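Local structure of ribulose bisphosphate carboxylase (Pyrococcus horikoshii, 2D69) at residues Q247-D252 / L273-H278. The protein probably catalyses the addition of carbon dioxide and water to ribulose 1,5-bisphosphate, giving two molecules of 3-phosphoglycerate in an archaeal AMP degradation pathway. Numbering follows the deposited sequence.
Sequences QYVMID and LAIHAH
Strands 248-252 and 274-278 run parallel, their axes inclined by 28°, and five backbone hydrogen bonds join them, from Ala274 N to Gln247 O (2.8 Å) through to His278 N to Ile251 O (2.9 Å). Tyr248, Met250 and Asp252 share the barrel's interior with Ala274, His276 and His278. There the Tyr248 ring meets the Ala274 methyl obliquely, CD2 to CB 3.7 Å, while its hydroxyl and His276 ND1 both bond to the amide of Gln309. Met250 leaves with CG anti to the backbone N (chi1 158°) and stays extended, running alongside both histidines: CG lies 4.2 Å from His276 CD2, and CE reaches His278 CD2 at 3.8 Å. The Asp252 carboxylate stands beside His278, OD1 3.5 Å from its CB, with carboxylate and ring planes 66° apart; His278 ND1 instead accepts a hydrogen bond from Ala280 N. On the outer face, Val249 CG1 meets Leu273 CD1 (3.9 Å), and Ile251 meets Ile275, under helix 258-271. This is the beta-alpha-beta crossover of a TIM barrel, with His278, the predicted proton acceptor, at the C-terminal end of its strand beside Glu189, a predicted magnesium ligand.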
ATOM      1  N   GLN A 247      24.221  11.723  -9.247  1.00 14.19           N
ATOM      2  CA  GLN A 247      24.722  10.373  -9.484  1.00 14.36           C
ATOM      3  C   GLN A 247      25.727   9.880  -8.480  1.00 13.49           C
ATOM      4  O   GLN A 247      26.298   8.815  -8.685  1.00 13.56           O
ATOM      5  CB  GLN A 247      25.287  10.213 -10.910  1.00 14.60           C
ATOM      6  CG  GLN A 247      24.270  10.562 -11.997  1.00 15.84           C
ATOM      7  CD  GLN A 247      24.739  10.353 -13.470  1.00 19.59           C
ATOM      8  OE1 GLN A 247      25.253  11.293 -14.092  1.00 18.69           O
ATOM      9  NE2 GLN A 247      24.475   9.160 -14.040  1.00 13.80           N
ATOM     10  N   TYR A 248      25.960  10.631  -7.405  1.00 13.83           N
ATOM     11  CA  TYR A 248      26.889  10.248  -6.334  1.00 13.11           C
ATOM     12  C   TYR A 248      26.343  10.533  -4.926  1.00 12.58           C
ATOM     13  O   TYR A 248      25.681  11.518  -4.694  1.00 13.45           O
ATOM     14  CB  TYR A 248      28.150  11.113  -6.450  1.00 12.55           C
ATOM     15  CG  TYR A 248      29.377  10.711  -7.266  1.00 12.39           C
ATOM     16  CD1 TYR A 248      29.770  11.464  -8.411  1.00 11.66           C
ATOM     17  CD2 TYR A 248      30.220   9.737  -6.840  1.00 12.52           C
ATOM     18  CE1 TYR A 248      30.978  11.219  -9.047  1.00 12.65           C
ATOM     19  CE2 TYR A 248      31.407   9.451  -7.508  1.00 13.62           C
ATOM     20  CZ  TYR A 248      31.784  10.205  -8.604  1.00 11.52           C
ATOM     21  OH  TYR A 248      32.975   9.938  -9.200  1.00 13.43           O
ATOM     22  N   VAL A 249      26.634   9.646  -3.986  1.00 12.35           N
ATOM     23  CA  VAL A 249      26.531   9.945  -2.564  1.00 12.53           C
ATOM     24  C   VAL A 249      27.836   9.573  -1.913  1.00 13.77           C
ATOM     25  O   VAL A 249      28.529   8.639  -2.353  1.00 14.20           O
ATOM     26  CB  VAL A 249      25.334   9.198  -1.908  1.00 11.94           C
ATOM     27  CG1 VAL A 249      24.068   9.611  -2.571  1.00 12.84           C
ATOM     28  CG2 VAL A 249      25.454   7.674  -2.038  1.00  9.68           C
ATOM     29  N   MET A 250      28.135  10.267  -0.810  1.00 12.84           N
ATOM     30  CA  MET A 250      29.284  10.034  -0.008  1.00 13.71           C
ATOM     31  C   MET A 250      28.807   9.427   1.310  1.00 13.13           C
ATOM     32  O   MET A 250      27.819   9.878   1.903  1.00 13.80           O
ATOM     33  CB  MET A 250      30.008  11.349   0.273  1.00 13.47           C
ATOM     34  CG  MET A 250      30.927  11.307   1.549  1.00 18.33           C
ATOM     35  SD  MET A 250      31.865  12.860   1.633  1.00 24.47           S
ATOM     36  CE  MET A 250      32.068  12.926   3.317  1.00 20.11           C
ATOM     37  N   ILE A 251      29.485   8.394   1.737  1.00 13.12           N
ATOM     38  CA  ILE A 251      29.172   7.758   3.001  1.00 14.01           C
ATOM     39  C   ILE A 251      30.474   7.640   3.787  1.00 15.06           C
ATOM     40  O   ILE A 251      31.470   7.200   3.246  1.00 16.95           O
ATOM     41  CB  ILE A 251      28.548   6.374   2.773  1.00 13.52           C
ATOM     42  CG1 ILE A 251      27.244   6.464   1.952  1.00 16.32           C
ATOM     43  CG2 ILE A 251      28.225   5.702   4.093  1.00 16.85           C
ATOM     44  CD1 ILE A 251      26.627   5.108   1.599  1.00 19.00           C
ATOM     45  N   ASP A 252      30.442   8.032   5.048  1.00 15.32           N
ATOM     46  CA  ASP A 252      31.484   7.790   6.014  1.00 16.96           C
ATOM     47  C   ASP A 252      31.356   6.304   6.446  1.00 15.69           C
ATOM     48  O   ASP A 252      30.606   5.986   7.358  1.00 15.41           O
ATOM     49  CB  ASP A 252      31.369   8.674   7.290  1.00 16.89           C
ATOM     50  CG  ASP A 252      31.459  10.194   7.041  1.00 22.29           C
ATOM     51  OD1 ASP A 252      31.889  10.625   5.926  1.00 24.02           O
ATOM     52  OD2 ASP A 252      31.113  11.051   7.943  1.00 25.56           O
ATOM     53  N   LEU A 273      23.200   5.434  -8.173  1.00 15.61           N
ATOM     54  CA  LEU A 273      24.137   6.280  -7.479  1.00 14.70           C
ATOM     55  C   LEU A 273      25.496   5.574  -7.286  1.00 15.07           C
ATOM     56  O   LEU A 273      25.523   4.439  -6.785  1.00 14.66           O
ATOM     57  CB  LEU A 273      23.537   6.598  -6.097  1.00 14.48           C
ATOM     58  CG  LEU A 273      22.230   7.403  -6.079  1.00 15.74           C
ATOM     59  CD1 LEU A 273      21.658   7.453  -4.678  1.00 15.09           C
ATOM     60  CD2 LEU A 273      22.480   8.830  -6.582  1.00 16.38           C
ATOM     61  N   ALA A 274      26.597   6.256  -7.645  1.00 14.41           N
ATOM     62  CA  ALA A 274      27.952   5.832  -7.242  1.00 14.30           C
ATOM     63  C   ALA A 274      28.179   6.209  -5.779  1.00 14.02           C
ATOM     64  O   ALA A 274      27.646   7.216  -5.317  1.00 14.41           O
ATOM     65  CB  ALA A 274      28.954   6.466  -8.083  1.00 14.01           C
ATOM     66  N   ILE A 275      28.955   5.400  -5.077  1.00 14.22           N
ATOM     67  CA  ILE A 275      29.288   5.597  -3.673  1.00 15.19           C
ATOM     68  C   ILE A 275      30.752   6.042  -3.542  1.00 15.36           C
ATOM     69  O   ILE A 275      31.672   5.418  -4.062  1.00 12.76           O
ATOM     70  CB  ILE A 275      29.074   4.335  -2.845  1.00 14.86           C
ATOM     71  CG1 ILE A 275      27.603   3.897  -2.841  1.00 15.30           C
ATOM     72  CG2 ILE A 275      29.482   4.547  -1.405  1.00 17.82           C
ATOM     73  CD1 ILE A 275      27.356   2.534  -2.253  1.00 13.44           C
ATOM     74  N   HIS A 276      30.927   7.170  -2.883  1.00 16.00           N
ATOM     75  CA  HIS A 276      32.210   7.668  -2.480  1.00 16.33           C
ATOM     76  C   HIS A 276      32.347   7.339  -0.998  1.00 16.55           C
ATOM     77  O   HIS A 276      31.566   7.791  -0.179  1.00 15.33           O
ATOM     78  CB  HIS A 276      32.314   9.173  -2.695  1.00 17.45           C
ATOM     79  CG  HIS A 276      33.608   9.736  -2.199  1.00 16.60           C
ATOM     80  ND1 HIS A 276      34.670   9.999  -3.034  1.00 17.66           N
ATOM     81  CD2 HIS A 276      34.026  10.028  -0.945  1.00 16.34           C
ATOM     82  CE1 HIS A 276      35.682  10.455  -2.309  1.00 23.52           C
ATOM     83  NE2 HIS A 276      35.326  10.454  -1.033  1.00 16.96           N
ATOM     84  N   ALA A 277      33.333   6.529  -0.665  1.00 15.85           N
ATOM     85  CA  ALA A 277      33.535   6.133   0.711  1.00 16.91           C
ATOM     86  C   ALA A 277      34.602   7.020   1.330  1.00 16.95           C
ATOM     87  O   ALA A 277      35.742   7.095   0.855  1.00 18.57           O
ATOM     88  CB  ALA A 277      33.951   4.684   0.776  1.00 15.74           C
ATOM     89  N   HIS A 278      34.216   7.678   2.404  1.00 17.91           N
ATOM     90  CA  HIS A 278      35.112   8.411   3.263  1.00 19.13           C
ATOM     91  C   HIS A 278      35.438   7.463   4.395  1.00 19.12           C
ATOM     92  O   HIS A 278      34.582   6.730   4.877  1.00 21.41           O
ATOM     93  CB  HIS A 278      34.454   9.690   3.761  1.00 18.90           C
ATOM     94  CG  HIS A 278      35.413  10.649   4.382  1.00 22.80           C
ATOM     95  ND1 HIS A 278      36.253  10.296   5.421  1.00 26.07           N
ATOM     96  CD2 HIS A 278      35.701  11.947   4.084  1.00 28.06           C
ATOM     97  CE1 HIS A 278      37.032  11.329   5.725  1.00 28.89           C
ATOM     98  NE2 HIS A 278      36.699  12.353   4.949  1.00 24.17           N
TER